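Local coordinates for 6-phospho-alpha-glucosidase (Merdibacter massiliensis, PDB 6VC6), which probably hydrolyses 6-phospho-alpha-glucosides to glucose 6-phosphate, with the help of bound NAD and a manganese ion, as in other family 4 glycosyl hydrolases, at residues A[195-203]-A[380-391]; A[333-344]-A[355-365]. All coordinates share one frame; numbering follows the deposited sequence.

Contact 1. Residues A[195-203]-A[380-391]; sequences YFGLNHYGW and YLGLLVQQVSSE. With MN (manganese (II) ion), chain E; G6P (6-O-phosphono-alpha-D-glucopyranose), chain F.
W203 and Y380 meet edge to face: the CD1-CE1 edge of the tyrosine is set over one face of the indole, with Y380 CD1 3.6 Å from W203 CD2 and the planes 73° apart. F196 in turn points its edge toward the face of Y380 in an offset edge-to-face pair, planes at 86°. A chi1 of 80° puts the F196 ring between its backbone N and carbonyl carbon, from where CZ lies 3.9 Å from Y380 CB. L384 packs next to the cluster, its methyls going separate ways: CD1 rests 3.6 Å from G197 CA, while CD2 sits over the face of Y201, 4.0 Å from the ring centroid, as a CH-pi contact. The edge of that ring runs along Q387, whose CG is 3.7 Å from Y201 CD2, and L198 CD1, from the start of the turn, touches the same CG. One water lies within bonding distance of N199 O and E391 OE2 and can bridge them, though other acceptors are in reach; E391 OE2 also takes a straight bond from Q387 NE2 at 3.1 Å. The chemistry implies a division of labour: apolar groups and rings seat the two ends of the type II beta turn, L198 and Y201, on helix 378-400, which probably helps to place the turn, while H200 within it binds manganese through NE2 at 2.2 Å, where O2 and O3 of glucose 6-phosphate also coordinate the metal.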
loop_
_atom_site.group_PDB
_atom_site.type_symbol
_atom_site.label_atom_id
_atom_site.label_comp_id
_atom_site.label_asym_id
_atom_site.label_seq_id
_atom_site.Cartn_x
_atom_site.Cartn_y
_atom_site.Cartn_z
ATOM N N TYR A 195 1.995 14.460 9.862
ATOM C CA TYR A 195 1.568 14.079 8.524
ATOM C C TYR A 195 0.048 14.064 8.451
ATOM O O TYR A 195 -0.633 13.741 9.428
ATOM C CB TYR A 195 2.146 12.701 8.156
ATOM C CG TYR A 195 1.750 12.160 6.800
ATOM C CD1 TYR A 195 0.599 11.397 6.643
ATOM C CD2 TYR A 195 2.542 12.386 5.682
ATOM C CE1 TYR A 195 0.239 10.891 5.409
ATOM C CE2 TYR A 195 2.191 11.883 4.443
ATOM C CZ TYR A 195 1.039 11.137 4.313
ATOM O OH TYR A 195 0.685 10.633 3.082
ATOM N N PHE A 196 -0.476 14.419 7.279
ATOM C CA PHE A 196 -1.906 14.340 7.021
ATOM C C PHE A 196 -2.128 14.062 5.542
ATOM O O PHE A 196 -1.277 14.370 4.703
ATOM C CB PHE A 196 -2.642 15.626 7.440
ATOM C CG PHE A 196 -2.538 16.753 6.441
ATOM C CD1 PHE A 196 -3.463 16.884 5.412
ATOM C CD2 PHE A 196 -1.529 17.696 6.547
ATOM C CE1 PHE A 196 -3.368 17.919 4.499
ATOM C CE2 PHE A 196 -1.432 18.736 5.638
ATOM C CZ PHE A 196 -2.353 18.847 4.614
ATOM N N GLY A 197 -3.283 13.487 5.233
ATOM C CA GLY A 197 -3.700 13.261 3.871
ATOM C C GLY A 197 -4.362 11.910 3.727
ATOM O O GLY A 197 -4.587 11.194 4.701
ATOM N N LEU A 198 -4.697 11.576 2.485
ATOM C CA LEU A 198 -5.163 10.243 2.143
ATOM C C LEU A 198 -3.974 9.377 1.738
ATOM O O LEU A 198 -2.845 9.852 1.599
ATOM C CB LEU A 198 -6.194 10.304 1.015
ATOM C CG LEU A 198 -7.248 11.408 1.106
ATOM C CD1 LEU A 198 -8.139 11.407 -0.128
ATOM C CD2 LEU A 198 -8.081 11.256 2.369
ATOM N N ASN A 199 -4.236 8.086 1.554
ATOM C CA ASN A 199 -3.186 7.185 1.105
ATOM C C ASN A 199 -2.699 7.599 -0.278
ATOM O O ASN A 199 -3.501 7.839 -1.184
ATOM C CB ASN A 199 -3.686 5.744 1.077
ATOM C CG ASN A 199 -2.603 4.768 0.671
ATOM O OD1 ASN A 199 -1.594 4.632 1.358
ATOM N ND2 ASN A 199 -2.799 4.095 -0.455
ATOM N N HIS A 200 -1.376 7.690 -0.428
ATOM C CA HIS A 200 -0.743 8.121 -1.675
ATOM C C HIS A 200 -1.211 9.519 -2.075
ATOM O O HIS A 200 -1.397 9.821 -3.256
ATOM C CB HIS A 200 -0.991 7.115 -2.802
ATOM C CG HIS A 200 -0.339 5.789 -2.574
ATOM N ND1 HIS A 200 -0.711 4.647 -3.252
ATOM C CD2 HIS A 200 0.643 5.416 -1.720
ATOM C CE1 HIS A 200 0.030 3.635 -2.840
ATOM N NE2 HIS A 200 0.859 4.073 -1.911
ATOM N N TYR A 201 -1.391 10.381 -1.074
ATOM C CA TYR A 201 -1.876 11.742 -1.266
ATOM C C TYR A 201 -1.743 12.513 0.042
ATOM O O TYR A 201 -2.742 12.746 0.731
ATOM C CB TYR A 201 -3.335 11.732 -1.737
ATOM C CG TYR A 201 -3.708 12.847 -2.695
ATOM C CD1 TYR A 201 -2.925 13.989 -2.811
ATOM C CD2 TYR A 201 -4.853 12.755 -3.478
ATOM C CE1 TYR A 201 -3.272 15.008 -3.686
ATOM C CE2 TYR A 201 -5.206 13.766 -4.353
ATOM C CZ TYR A 201 -4.414 14.889 -4.454
ATOM O OH TYR A 201 -4.764 15.897 -5.325
ATOM N N GLY A 202 -0.522 12.903 0.404
ATOM C CA GLY A 202 -0.315 13.529 1.697
ATOM C C GLY A 202 0.904 14.423 1.719
ATOM O O GLY A 202 1.665 14.512 0.753
ATOM N N TRP A 203 1.081 15.088 2.860
ATOM C CA TRP A 203 2.163 16.039 3.054
ATOM C C TRP A 203 2.669 15.953 4.486
ATOM O O TRP A 203 1.903 15.695 5.418
ATOM C CB TRP A 203 1.714 17.478 2.761
ATOM C CG TRP A 203 1.344 17.728 1.334
ATOM C CD1 TRP A 203 2.160 18.196 0.345
ATOM C CD2 TRP A 203 0.059 17.530 0.732
ATOM N NE1 TRP A 203 1.463 18.300 -0.834
ATOM C CE2 TRP A 203 0.171 17.897 -0.624
ATOM C CE3 TRP A 203 -1.174 17.076 1.209
ATOM C CZ2 TRP A 203 -0.902 17.824 -1.508
ATOM C CZ3 TRP A 203 -2.240 17.004 0.329
ATOM C CH2 TRP A 203 -2.097 17.376 -1.014
ATOM N N TYR A 380 -5.142 22.394 0.295
ATOM C CA TYR A 380 -5.111 20.948 0.466
ATOM C C TYR A 380 -6.495 20.376 0.737
ATOM O O TYR A 380 -6.753 19.211 0.414
ATOM C CB TYR A 380 -4.146 20.581 1.595
ATOM C CG TYR A 380 -2.794 21.243 1.451
ATOM C CD1 TYR A 380 -1.767 20.622 0.753
ATOM C CD2 TYR A 380 -2.549 22.496 2.000
ATOM C CE1 TYR A 380 -0.531 21.225 0.612
ATOM C CE2 TYR A 380 -1.318 23.109 1.861
ATOM C CZ TYR A 380 -0.312 22.468 1.168
ATOM O OH TYR A 380 0.916 23.073 1.030
ATOM N N LEU A 381 -7.393 21.171 1.323
ATOM C CA LEU A 381 -8.767 20.718 1.505
ATOM C C LEU A 381 -9.443 20.473 0.162
ATOM O O LEU A 381 -10.154 19.479 -0.012
ATOM C CB LEU A 381 -9.558 21.740 2.323
ATOM C CG LEU A 381 -11.014 21.374 2.613
ATOM C CD1 LEU A 381 -11.087 20.251 3.634
ATOM C CD2 LEU A 381 -11.798 22.587 3.089
ATOM N N GLY A 382 -9.224 21.369 -0.804
ATOM C CA GLY A 382 -9.820 21.182 -2.115
ATOM C C GLY A 382 -9.300 19.945 -2.823
ATOM O O GLY A 382 -10.058 19.233 -3.486
ATOM N N LEU A 383 -8.002 19.667 -2.683
ATOM C CA LEU A 383 -7.420 18.498 -3.333
ATOM C C LEU A 383 -7.944 17.205 -2.717
ATOM O O LEU A 383 -8.324 16.272 -3.434
ATOM C CB LEU A 383 -5.894 18.552 -3.244
ATOM C CG LEU A 383 -5.175 19.586 -4.112
ATOM C CD1 LEU A 383 -3.715 19.705 -3.701
ATOM C CD2 LEU A 383 -5.291 19.229 -5.585
ATOM N N LEU A 384 -7.976 17.133 -1.384
ATOM C CA LEU A 384 -8.311 15.876 -0.722
ATOM C C LEU A 384 -9.806 15.585 -0.786
ATOM O O LEU A 384 -10.209 14.426 -0.935
ATOM C CB LEU A 384 -7.828 15.904 0.728
ATOM C CG LEU A 384 -6.310 15.925 0.912
ATOM C CD1 LEU A 384 -5.945 15.688 2.368
ATOM C CD2 LEU A 384 -5.641 14.895 0.013
ATOM N N VAL A 385 -10.644 16.618 -0.670
ATOM C CA VAL A 385 -12.086 16.402 -0.748
ATOM C C VAL A 385 -12.480 15.933 -2.144
ATOM O O VAL A 385 -13.378 15.098 -2.303
ATOM C CB VAL A 385 -12.843 17.677 -0.332
ATOM C CG1 VAL A 385 -14.323 17.560 -0.661
ATOM C CG2 VAL A 385 -12.654 17.936 1.156
ATOM N N GLN A 386 -11.806 16.448 -3.176
ATOM C CA GLN A 386 -12.057 15.966 -4.531
ATOM C C GLN A 386 -11.698 14.491 -4.665
ATOM O O GLN A 386 -12.439 13.716 -5.282
ATOM C CB GLN A 386 -11.271 16.800 -5.544
ATOM C CG GLN A 386 -11.304 16.240 -6.962
ATOM C CD GLN A 386 -10.389 16.988 -7.913
ATOM O OE1 GLN A 386 -9.482 17.704 -7.490
ATOM N NE2 GLN A 386 -10.625 16.823 -9.210
ATOM N N GLN A 387 -10.569 14.082 -4.083
ATOM C CA GLN A 387 -10.125 12.700 -4.221
ATOM C C GLN A 387 -10.978 11.759 -3.380
ATOM O O GLN A 387 -11.396 10.696 -3.854
ATOM C CB GLN A 387 -8.650 12.582 -3.838
ATOM C CG GLN A 387 -8.116 11.158 -3.861
ATOM C CD GLN A 387 -8.085 10.562 -5.256
ATOM O OE1 GLN A 387 -8.073 11.284 -6.254
ATOM N NE2 GLN A 387 -8.072 9.237 -5.331
ATOM N N VAL A 388 -11.250 12.131 -2.125
ATOM C CA VAL A 388 -12.024 11.254 -1.252
ATOM C C VAL A 388 -13.461 11.130 -1.747
ATOM O O VAL A 388 -14.123 10.114 -1.499
ATOM C CB VAL A 388 -11.961 11.748 0.207
ATOM C CG1 VAL A 388 -12.875 12.945 0.420
ATOM C CG2 VAL A 388 -12.314 10.620 1.165
ATOM N N SER A 389 -13.965 12.140 -2.460
ATOM C CA SER A 389 -15.290 12.025 -3.057
ATOM C C SER A 389 -15.277 11.051 -4.227
ATOM O O SER A 389 -16.221 10.273 -4.405
ATOM C CB SER A 389 -15.790 13.397 -3.506
ATOM O OG SER A 389 -15.820 14.311 -2.424
ATOM N N SER A 390 -14.212 11.079 -5.032
ATOM C CA SER A 390 -14.096 10.137 -6.140
ATOM C C SER A 390 -13.982 8.704 -5.633
ATOM O O SER A 390 -14.574 7.785 -6.211
ATOM C CB SER A 390 -12.892 10.498 -7.010
ATOM O OG SER A 390 -12.729 9.573 -8.069
ATOM N N GLU A 391 -13.231 8.496 -4.551
ATOM C CA GLU A 391 -13.098 7.155 -3.991
ATOM C C GLU A 391 -14.419 6.659 -3.418
ATOM O O GLU A 391 -14.785 5.493 -3.609
ATOM C CB GLU A 391 -12.009 7.139 -2.919
ATOM C CG GLU A 391 -10.640 7.585 -3.410
ATOM C CD GLU A 391 -9.631 7.693 -2.283
ATOM O OE1 GLU A 391 -10.043 7.609 -1.107
ATOM O OE2 GLU A 391 -8.427 7.864 -2.571
HETATM MN MN MN E . 1.358 2.399 -0.610
HETATM C C1 G6P F . 4.937 2.506 -3.350
HETATM C C2 G6P F . 3.600 2.334 -2.616
HETATM C C3 G6P F . 2.894 1.019 -2.896
HETATM C C4 G6P F . 3.016 0.700 -4.367
HETATM C C5 G6P F . 4.478 0.400 -4.643
HETATM C C6 G6P F . 4.678 0.184 -6.137
HETATM O O1 G6P F . 5.975 2.761 -2.395
HETATM O O2 G6P F . 3.817 2.456 -1.204
HETATM O O3 G6P F . 1.514 1.098 -2.526
HETATM O O4 G6P F . 2.217 -0.446 -4.674
HETATM O O5 G6P F . 5.357 1.461 -4.251
HETATM O O6 G6P F . 5.824 -0.638 -6.331
HETATM P P G6P F . 6.121 -1.297 -7.767
HETATM O O1P G6P F . 5.275 -2.548 -7.746
HETATM O O2P G6P F . 5.671 -0.255 -8.765
HETATM O O3P G6P F . 7.613 -1.527 -7.758
HETATM O O HOH W 1 -6.085 8.920 -2.433
HETATM O O HOH W 2 -7.757 15.738 -6.157
#

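Contact 2. Residues A[333-344]-A[355-365]; sequences NKNTRFIVIVKN and AMVELVCELGI
F338 and C361 form one of the hydrogen-bonded pairs that join strands 336-343 and 356-364 as antiparallel neighbours in the mixed sheet, beyond the parallel strands of the NAD-binding Rossmann-like domain. Backbone bonds dominate: C361 N gives to F338 O at 2.7 Å, and the pairs V340 with L359 and V342 with V357 are likewise bonded both ways. CA-H groups lean on the same carbonyls, as I339 CA does on L359 O at 3.3 Å. Apolar contacts lie on both faces. On one, L363 CD1 comes 3.7 Å from F338 CD2, the side chains crossing at about a right angle, and C361 SG lies against V340 and V342; on the other, I339 CG1 meets V360 CG2 at 3.6 Å. M356, a selenomethionine bent at chi2 and chi3, curls back until SE is 3.9 Å from K343 CB. Two waters add polar links. At mid-strand one donates to I339 O and to OE2 of E358, whose OE1 is bonded to Y195 OH; near the 333-335 end, E362 packs CG on N335 O, and its OE1 accepts a hydrogen bond from the other, which also donates weakly to N335 OD1. With an alanine at E362, that CG contact is lost and the water is likely to lack its stronger acceptor. Beyond the strand end, N333 OD1 receives I365 N at 3.0 Å, the donor tilted 22° from the amide carbonyl plane.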
loop_
_atom_site.group_PDB
_atom_site.type_symbol
_atom_site.label_atom_id
_atom_site.label_comp_id
_atom_site.label_asym_id
_atom_site.label_seq_id
_atom_site.Cartn_x
_atom_site.Cartn_y
_atom_site.Cartn_z
ATOM N N ASN A 333 1.652 -4.107 22.749
ATOM C CA ASN A 333 1.056 -2.862 23.237
ATOM C C ASN A 333 2.117 -1.777 23.416
ATOM O O ASN A 333 2.200 -1.114 24.451
ATOM C CB ASN A 333 0.289 -3.103 24.540
ATOM C CG ASN A 333 -0.690 -1.988 24.856
ATOM O OD1 ASN A 333 -1.421 -1.522 23.982
ATOM N ND2 ASN A 333 -0.705 -1.553 26.111
ATOM N N LYS A 334 2.940 -1.602 22.381
ATOM C CA LYS A 334 4.056 -0.666 22.475
ATOM C C LYS A 334 3.589 0.782 22.476
ATOM O O LYS A 334 4.264 1.646 23.048
ATOM C CB LYS A 334 5.034 -0.898 21.325
ATOM C CG LYS A 334 5.788 -2.213 21.398
ATOM C CD LYS A 334 6.779 -2.333 20.253
ATOM C CE LYS A 334 7.572 -3.625 20.337
ATOM N NZ LYS A 334 8.495 -3.778 19.178
ATOM N N ASN A 335 2.446 1.065 21.847
ATOM C CA ASN A 335 1.960 2.432 21.656
ATOM C C ASN A 335 2.993 3.295 20.936
ATOM O O ASN A 335 3.111 4.495 21.199
ATOM C CB ASN A 335 1.546 3.071 22.985
ATOM C CG ASN A 335 0.298 2.438 23.569
ATOM O OD1 ASN A 335 -0.667 2.166 22.853
ATOM N ND2 ASN A 335 0.313 2.191 24.874
ATOM N N THR A 336 3.752 2.684 20.030
ATOM C CA THR A 336 4.701 3.408 19.201
ATOM C C THR A 336 3.973 4.100 18.052
ATOM O O THR A 336 2.821 3.792 17.736
ATOM C CB THR A 336 5.775 2.465 18.658
ATOM O OG1 THR A 336 5.186 1.196 18.346
ATOM C CG2 THR A 336 6.880 2.266 19.684
ATOM N N ARG A 337 4.665 5.043 17.419
ATOM C CA ARG A 337 4.049 5.897 16.413
ATOM C C ARG A 337 4.265 5.338 15.012
ATOM O O ARG A 337 5.398 5.048 14.616
ATOM C CB ARG A 337 4.601 7.319 16.504
ATOM C CG ARG A 337 4.046 8.119 17.674
ATOM C CD ARG A 337 4.617 9.526 17.699
ATOM N NE ARG A 337 6.056 9.524 17.943
ATOM C CZ ARG A 337 6.610 9.495 19.151
ATOM N NH1 ARG A 337 7.930 9.494 19.278
ATOM N NH2 ARG A 337 5.844 9.466 20.234
ATOM N N PHE A 338 3.169 5.187 14.272
ATOM C CA PHE A 338 3.196 4.828 12.863
ATOM C C PHE A 338 2.258 5.751 12.099
ATOM O O PHE A 338 1.364 6.377 12.675
ATOM C CB PHE A 338 2.774 3.369 12.625
ATOM C CG PHE A 338 3.737 2.355 13.169
ATOM C CD1 PHE A 338 4.871 2.004 12.457
ATOM C CD2 PHE A 338 3.496 1.738 14.384
ATOM C CE1 PHE A 338 5.754 1.062 12.953
ATOM C CE2 PHE A 338 4.374 0.796 14.886
ATOM C CZ PHE A 338 5.505 0.457 14.170
ATOM N N ILE A 339 2.467 5.826 10.790
ATOM C CA ILE A 339 1.562 6.530 9.889
ATOM C C ILE A 339 0.699 5.477 9.209
ATOM O O ILE A 339 1.166 4.758 8.319
ATOM C CB ILE A 339 2.324 7.385 8.867
ATOM C CG1 ILE A 339 3.099 8.495 9.580
ATOM C CG2 ILE A 339 1.361 7.977 7.850
ATOM C CD1 ILE A 339 3.823 9.437 8.645
ATOM N N VAL A 340 -0.561 5.373 9.633
ATOM C CA VAL A 340 -1.472 4.345 9.154
ATOM C C VAL A 340 -2.774 5.000 8.708
ATOM O O VAL A 340 -2.983 6.203 8.869
ATOM C CB VAL A 340 -1.749 3.265 10.221
ATOM C CG1 VAL A 340 -0.452 2.592 10.646
ATOM C CG2 VAL A 340 -2.458 3.874 11.421
ATOM N N ILE A 341 -3.657 4.179 8.143
ATOM C CA ILE A 341 -4.932 4.630 7.598
ATOM C C ILE A 341 -6.020 4.384 8.634
ATOM O O ILE A 341 -6.184 3.256 9.116
ATOM C CB ILE A 341 -5.253 3.912 6.276
ATOM C CG1 ILE A 341 -4.198 4.252 5.222
ATOM C CG2 ILE A 341 -6.644 4.284 5.788
ATOM C CD1 ILE A 341 -4.268 3.388 3.984
ATOM N N VAL A 342 -6.766 5.437 8.978
ATOM C CA VAL A 342 -7.779 5.372 10.024
ATOM C C VAL A 342 -8.995 6.193 9.614
ATOM O O VAL A 342 -8.923 7.073 8.754
ATOM C CB VAL A 342 -7.249 5.880 11.384
ATOM C CG1 VAL A 342 -6.223 4.920 11.954
ATOM C CG2 VAL A 342 -6.659 7.274 11.236
ATOM N N LYS A 343 -10.122 5.894 10.256
ATOM C CA LYS A 343 -11.317 6.708 10.092
ATOM C C LYS A 343 -11.103 8.077 10.728
ATOM O O LYS A 343 -10.576 8.189 11.838
ATOM C CB LYS A 343 -12.525 6.011 10.718
ATOM C CG LYS A 343 -13.846 6.732 10.507
ATOM C CD LYS A 343 -15.028 5.808 10.763
ATOM C CE LYS A 343 -15.517 5.919 12.197
ATOM N NZ LYS A 343 -15.827 4.586 12.786
ATOM N N ASN A 344 -11.516 9.123 10.014
ATOM C CA ASN A 344 -11.227 10.495 10.417
ATOM C C ASN A 344 -11.949 10.872 11.707
ATOM O O ASN A 344 -11.330 10.927 12.774
ATOM C CB ASN A 344 -11.605 11.462 9.293
ATOM C CG ASN A 344 -11.268 12.901 9.624
ATOM O OD1 ASN A 344 -10.285 13.178 10.311
ATOM N ND2 ASN A 344 -12.080 13.828 9.129
ATOM N N ALA A 355 -14.441 9.701 6.422
ATOM C CA ALA A 355 -13.343 9.607 5.472
ATOM C C ALA A 355 -12.213 8.773 6.059
ATOM O O ALA A 355 -11.844 8.937 7.224
ATOM C CB ALA A 355 -12.825 10.996 5.097
HETATM N N MSE A 356 -11.677 7.866 5.248
HETATM C CA MSE A 356 -10.494 7.112 5.640
HETATM C C MSE A 356 -9.254 7.929 5.297
HETATM O O MSE A 356 -8.961 8.165 4.124
HETATM C CB MSE A 356 -10.457 5.746 4.950
HETATM C CG MSE A 356 -11.658 4.854 5.248
HETATM SE SE MSE A 356 -11.979 4.565 7.157
HETATM C CE MSE A 356 -10.468 3.406 7.564
ATOM N N VAL A 357 -8.532 8.370 6.325
ATOM C CA VAL A 357 -7.402 9.273 6.162
ATOM C C VAL A 357 -6.141 8.601 6.698
ATOM O O VAL A 357 -6.191 7.558 7.348
ATOM C CB VAL A 357 -7.638 10.628 6.855
ATOM C CG1 VAL A 357 -8.810 11.354 6.211
ATOM C CG2 VAL A 357 -7.883 10.426 8.341
ATOM N N GLU A 358 -5.001 9.228 6.414
ATOM C CA GLU A 358 -3.685 8.713 6.773
ATOM C C GLU A 358 -3.028 9.685 7.743
ATOM O O GLU A 358 -2.803 10.850 7.397
ATOM C CB GLU A 358 -2.821 8.527 5.523
ATOM C CG GLU A 358 -1.618 7.625 5.710
ATOM C CD GLU A 358 -0.951 7.275 4.394
ATOM O OE1 GLU A 358 -0.551 8.205 3.663
ATOM O OE2 GLU A 358 -0.831 6.070 4.089
ATOM N N LEU A 359 -2.723 9.211 8.951
ATOM C CA LEU A 359 -2.221 10.084 10.005
ATOM C C LEU A 359 -1.242 9.325 10.890
ATOM O O LEU A 359 -1.163 8.095 10.862
ATOM C CB LEU A 359 -3.362 10.639 10.864
ATOM C CG LEU A 359 -4.472 11.436 10.182
ATOM C CD1 LEU A 359 -5.682 11.488 11.084
ATOM C CD2 LEU A 359 -3.995 12.835 9.832
ATOM N N VAL A 360 -0.499 10.088 11.695
ATOM C CA VAL A 360 0.352 9.504 12.725
ATOM C C VAL A 360 -0.521 9.000 13.865
ATOM O O VAL A 360 -1.432 9.701 14.326
ATOM C CB VAL A 360 1.377 10.533 13.224
ATOM C CG1 VAL A 360 2.221 9.950 14.350
ATOM C CG2 VAL A 360 2.259 11.011 12.081
ATOM N N CYS A 361 -0.251 7.779 14.327
ATOM C CA CYS A 361 -1.035 7.171 15.392
ATOM C C CYS A 361 -0.127 6.373 16.317
ATOM O O CYS A 361 0.909 5.852 15.896
ATOM C CB CYS A 361 -2.123 6.234 14.841
ATOM S SG CYS A 361 -3.173 6.929 13.546
ATOM N N GLU A 362 -0.528 6.285 17.583
ATOM C CA GLU A 362 0.034 5.290 18.485
ATOM C C GLU A 362 -0.655 3.955 18.240
ATOM O O GLU A 362 -1.856 3.906 17.963
ATOM C CB GLU A 362 -0.142 5.709 19.944
ATOM C CG GLU A 362 0.906 6.683 20.466
ATOM C CD GLU A 362 0.744 6.955 21.951
ATOM O OE1 GLU A 362 -0.004 6.205 22.614
ATOM O OE2 GLU A 362 1.351 7.921 22.459
ATOM N N LEU A 363 0.107 2.867 18.340
ATOM C CA LEU A 363 -0.390 1.544 17.977
ATOM C C LEU A 363 -0.185 0.579 19.133
ATOM O O LEU A 363 0.954 0.316 19.531
ATOM C CB LEU A 363 0.308 1.026 16.716
ATOM C CG LEU A 363 -0.612 0.791 15.517
ATOM C CD1 LEU A 363 0.163 0.190 14.358
ATOM C CD2 LEU A 363 -1.782 -0.100 15.907
ATOM N N GLY A 364 -1.285 0.044 19.657
ATOM C CA GLY A 364 -1.231 -0.948 20.712
ATOM C C GLY A 364 -2.169 -2.110 20.460
ATOM O O GLY A 364 -2.595 -2.333 19.322
ATOM N N ILE A 365 -2.507 -2.855 21.518
ATOM C CA ILE A 365 -3.395 -4.005 21.368
ATOM C C ILE A 365 -4.793 -3.566 20.953
ATOM O O ILE A 365 -5.535 -4.337 20.332
ATOM C CB ILE A 365 -3.426 -4.831 22.672
ATOM C CG1 ILE A 365 -3.791 -6.289 22.382
ATOM C CG2 ILE A 365 -4.400 -4.231 23.677
ATOM C CD1 ILE A 365 -2.621 -7.142 21.957
HETATM O O HOH W 3 -2.054 4.751 23.387
HETATM O O HOH W 4 -0.193 4.138 6.111
#

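Overall arrangement
Contact 2 is nested, along the chain, inside the loop that contact 1 closes, and their centres lie about 17 Å apart. E358 joins them: its N is 2.6 Å from G197 O and its OE1 is 2.8 Å from Y195 OH, both probable hydrogen bonds. Segment 195-203 is thus held between helix 378-400 and the sheet of contact 2. Contact 1 supplies a manganese ligand directly, with C170 as a further protein ligand and the sugar O2 and O3 also on the metal. In contact 2, E358 is second-shell, touching the metal ligand C170, with its side chain about 6 Å from manganese; the side chain of I341 is about 7 Å from NAD.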